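Local structure of amidohydrolase (Pseudomonas aeruginosa, 2I5G) at residues 145-148 and 149-152; 302-305 and 306-310. The protein probably acts as a metal-dependent dipeptidase of the membrane dipeptidase family, hydrolysing the peptide bond of small dipeptide substrates. The protein carries 2 engineered substitutions. All blocks are in the same frame, centred on the assembly; numbering follows the deposited sequence.

Overall arrangement
Both contacts lie at helix ends, and all four segments fall within one dipeptidase family of the TIM-barrel clan. Contact 1 closes helix 139-151, the crossover helix between parallel strands 113-117 and 154-156, whereas contact 2 opens helix 304-323, near the end of the chain. Their centres lie 31 Å apart and their nearest atoms about 20 Å, so they do not touch; each centre is some 19 to 20 Å from the middle of the chain. Active sites of TIM barrels sit at the C-terminal ends of the strands. Contact 1, leading into the start of strand 154-156, should therefore lie towards the other end of the barrel.

Contact 1 (145-148 and 149-152); sequences VAEM and NRVG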
# COMPACT_ATOMS: atom_id res chain seq x y z
N VAL A 145 -6.46 -6.93 -10.64
CA VAL A 145 -7.45 -6.70 -11.69
C VAL A 145 -7.76 -8.02 -12.37
O VAL A 145 -8.92 -8.39 -12.54
CB VAL A 145 -6.95 -5.72 -12.76
CG1 VAL A 145 -7.95 -5.64 -13.91
CG2 VAL A 145 -6.75 -4.34 -12.15
N ALA A 146 -6.70 -8.74 -12.74
CA ALA A 146 -6.83 -10.04 -13.39
C ALA A 146 -7.73 -10.99 -12.61
O ALA A 146 -8.71 -11.50 -13.15
CB ALA A 146 -5.45 -10.66 -13.58
N GLU A 147 -7.41 -11.24 -11.33
CA GLU A 147 -8.22 -12.14 -10.52
C GLU A 147 -9.67 -11.67 -10.42
O GLU A 147 -10.59 -12.48 -10.44
CB GLU A 147 -7.64 -12.30 -9.11
CG GLU A 147 -8.45 -13.25 -8.21
CD GLU A 147 -8.34 -14.72 -8.64
OE1 GLU A 147 -8.20 -14.99 -9.85
OE2 GLU A 147 -8.42 -15.61 -7.76
N MSE A 148 -9.87 -10.35 -10.31
CA MSE A 148 -11.22 -9.80 -10.23
C MSE A 148 -12.00 -10.12 -11.51
O MSE A 148 -13.21 -10.36 -11.46
CB MSE A 148 -11.17 -8.28 -10.02
CG MSE A 148 -10.75 -7.88 -8.61
SE MSE A 148 -10.62 -5.95 -8.33
CE MSE A 148 -12.49 -5.52 -8.46
N ASN A 149 -11.31 -10.14 -12.65
CA ASN A 149 -11.96 -10.45 -13.92
C ASN A 149 -12.34 -11.92 -13.95
O ASN A 149 -13.39 -12.29 -14.48
CB ASN A 149 -11.03 -10.16 -15.11
CG ASN A 149 -10.81 -8.69 -15.33
OD1 ASN A 149 -11.59 -7.86 -14.89
ND2 ASN A 149 -9.74 -8.35 -16.04
N ARG A 150 -11.47 -12.75 -13.39
CA ARG A 150 -11.68 -14.19 -13.36
C ARG A 150 -12.79 -14.60 -12.38
O ARG A 150 -13.62 -15.45 -12.69
CB ARG A 150 -10.38 -14.88 -12.97
CG ARG A 150 -10.36 -16.37 -13.18
CD ARG A 150 -9.05 -16.96 -12.67
NE ARG A 150 -9.01 -16.95 -11.21
CZ ARG A 150 -9.75 -17.75 -10.44
NH1 ARG A 150 -10.57 -18.63 -11.00
NH2 ARG A 150 -9.67 -17.66 -9.12
N VAL A 151 -12.78 -13.98 -11.21
CA VAL A 151 -13.75 -14.27 -10.16
C VAL A 151 -15.12 -13.63 -10.39
O VAL A 151 -16.15 -14.15 -9.95
CB VAL A 151 -13.19 -13.83 -8.77
CG1 VAL A 151 -14.26 -13.95 -7.70
CG2 VAL A 151 -11.99 -14.70 -8.41
N GLY A 152 -15.13 -12.49 -11.06
CA GLY A 152 -16.39 -11.82 -11.34
C GLY A 152 -16.75 -10.66 -10.42
O GLY A 152 -17.88 -10.58 -9.94
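Glu147 OE2 accepts a hydrogen bond from Arg150 NH2 at 2.8 Å, and so ties together two side chains three residues apart at the C-terminal end of helix 139-151. This helix is the crossover of a beta-alpha-beta unit, joining strands 113-117 and 154-156. The grip is two-pronged: NE of Arg150 faces OE1 while NH2 takes OE2, a side-on salt bridge in which both oxygens are met on their syn sides. The planes are not flush, the carboxylate being turned 45° from the guanidinium. Glu147 reaches the pair because its CG stands anti to the backbone N (chi1 -179°) and the chain then bends at chi2, laying the acid alongside the arginine. The opposite charges probably offset each other beside helix 103-110, where Glu147 also touches Val105.

The same chi1 sets Glu147 CG 3.8 Å from Val151 CG2, so the aliphatic part of the acid lies against the valine one turn on. Val151 in turn rests on Glu106 and Lys109 of helix 103-110, and the buried selenomethionine Met148 reaches Val105 of that helix. Beneath the side chains run regular helical bonds, among them Val151 N to Glu147 O at 2.8 Å and Arg150 N to Ala146 O at 3.0 Å. Gly152 leaves the helix with positive phi, where a CB would press on the preceding carbonyl, which makes glycine the natural residue. Its N still bonds to Met148 O at 2.9 Å.

Contact 2 (302-305 and 306-310); sequences MPER and VVRKV
The side chain of selenomethionine Met302 runs across Val306 and Val310 at about a right angle, bridging two valines four residues apart at the N-terminal start of helix 304-323. Its CG lies in the hollow between two valine methyls, 3.6 Å from Val306 CG1 and 4.0 Å from Val307 CG2, and its selenium is carried on to Val310 CG2 at 4.1 Å. An unbranched, flexible chain suits this place: with CG anti to the backbone N (chi1 -165°) it extends from the residue before the N-cap along the buried face of the first turns. There the short, branched valines form the bumps it lies against, and Met236 of helix 225-239 packs on both Met302 and Val306.

Val306 is wedged from several directions. While CG1 meets Met302, its other methyl, CG2, lies 3.6 Å from Pro303 CG and also sits over one face of the Arg305 guanidinium, offset toward the rim. Pro303 occupies the N-cap; a proline loses nothing there, because a residue starting a helix needs no N-H for a helical bond. Its carbonyl O accepts the first one, from Val307 N at 3.1 Å, and the Val307 side chain touches Leu6, Thr294 and Leu298.

Away from the valines the long polar chains take over. Arg305 and Lys309 cross obliquely, their like-charged NH1 and NZ 3.9 Å apart, a closeness probably made tolerable by Glu241, whose OE1 forms salt bridges with both; Asp242 adds a second partner for the lysine. Glu304 and Arg308 run side by side, both also resting on Leu6. Their ion pair is long: Glu304 OE1 stands 3.9 Å from Arg308 NH1, the carboxylate and guanidinium planes 44° apart.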
# COMPACT_ATOMS: atom_id res chain seq x y z
N MSE A 302 -36.51 13.55 -21.96
CA MSE A 302 -36.00 12.20 -22.15
C MSE A 302 -37.17 11.23 -22.31
O MSE A 302 -38.07 11.19 -21.49
CB MSE A 302 -35.15 11.81 -20.94
CG MSE A 302 -34.26 10.59 -21.13
SE MSE A 302 -33.11 10.24 -19.59
CE MSE A 302 -31.87 11.71 -19.82
N PRO A 303 -37.18 10.45 -23.41
CA PRO A 303 -38.26 9.48 -23.65
C PRO A 303 -38.26 8.32 -22.64
O PRO A 303 -37.25 8.05 -22.00
CB PRO A 303 -37.99 9.01 -25.08
CG PRO A 303 -36.51 9.19 -25.23
CD PRO A 303 -36.27 10.53 -24.56
N GLU A 304 -39.40 7.64 -22.52
CA GLU A 304 -39.55 6.53 -21.58
C GLU A 304 -38.42 5.50 -21.64
O GLU A 304 -37.82 5.17 -20.62
CB GLU A 304 -40.89 5.81 -21.79
CG GLU A 304 -41.33 5.00 -20.57
CD GLU A 304 -42.48 4.04 -20.85
OE1 GLU A 304 -42.22 2.92 -21.35
OE2 GLU A 304 -43.65 4.40 -20.58
N ARG A 305 -38.15 5.00 -22.84
CA ARG A 305 -37.13 3.98 -23.05
C ARG A 305 -35.77 4.33 -22.49
O ARG A 305 -35.12 3.50 -21.85
CB ARG A 305 -37.02 3.68 -24.55
CG ARG A 305 -36.40 2.33 -24.89
CD ARG A 305 -35.19 2.53 -25.78
NE ARG A 305 -35.35 3.72 -26.60
CZ ARG A 305 -34.34 4.37 -27.17
NH1 ARG A 305 -33.11 3.93 -27.02
NH2 ARG A 305 -34.57 5.48 -27.87
N VAL A 306 -35.32 5.56 -22.73
CA VAL A 306 -34.03 6.00 -22.21
C VAL A 306 -34.11 6.06 -20.69
O VAL A 306 -33.19 5.64 -20.00
CB VAL A 306 -33.63 7.39 -22.76
CG1 VAL A 306 -32.28 7.81 -22.17
CG2 VAL A 306 -33.56 7.36 -24.28
N VAL A 307 -35.22 6.58 -20.17
CA VAL A 307 -35.39 6.66 -18.73
C VAL A 307 -35.23 5.29 -18.07
O VAL A 307 -34.50 5.16 -17.08
CB VAL A 307 -36.79 7.23 -18.36
CG1 VAL A 307 -36.96 7.24 -16.84
CG2 VAL A 307 -36.95 8.63 -18.92
N ARG A 308 -35.88 4.26 -18.61
CA ARG A 308 -35.76 2.92 -18.05
C ARG A 308 -34.27 2.62 -17.92
O ARG A 308 -33.81 2.06 -16.92
CB ARG A 308 -36.37 1.86 -18.97
CG ARG A 308 -37.60 2.27 -19.76
CD ARG A 308 -38.90 2.04 -19.01
NE ARG A 308 -39.02 0.68 -18.49
CZ ARG A 308 -40.16 0.13 -18.10
NH1 ARG A 308 -41.30 0.81 -18.17
NH2 ARG A 308 -40.16 -1.10 -17.61
N LYS A 309 -33.52 3.00 -18.95
CA LYS A 309 -32.08 2.78 -19.00
C LYS A 309 -31.38 3.41 -17.81
O LYS A 309 -30.84 2.72 -16.95
CB LYS A 309 -31.48 3.39 -20.27
CG LYS A 309 -32.18 3.03 -21.56
CD LYS A 309 -32.08 1.55 -21.84
CE LYS A 309 -32.22 1.29 -23.32
NZ LYS A 309 -31.22 2.08 -24.10
N VAL A 310 -31.39 4.74 -17.79
CA VAL A 310 -30.73 5.50 -16.74
C VAL A 310 -31.16 5.12 -15.33
O VAL A 310 -30.35 5.18 -14.41
CB VAL A 310 -30.95 7.01 -16.93
CG1 VAL A 310 -30.17 7.78 -15.88
CG2 VAL A 310 -30.49 7.42 -18.33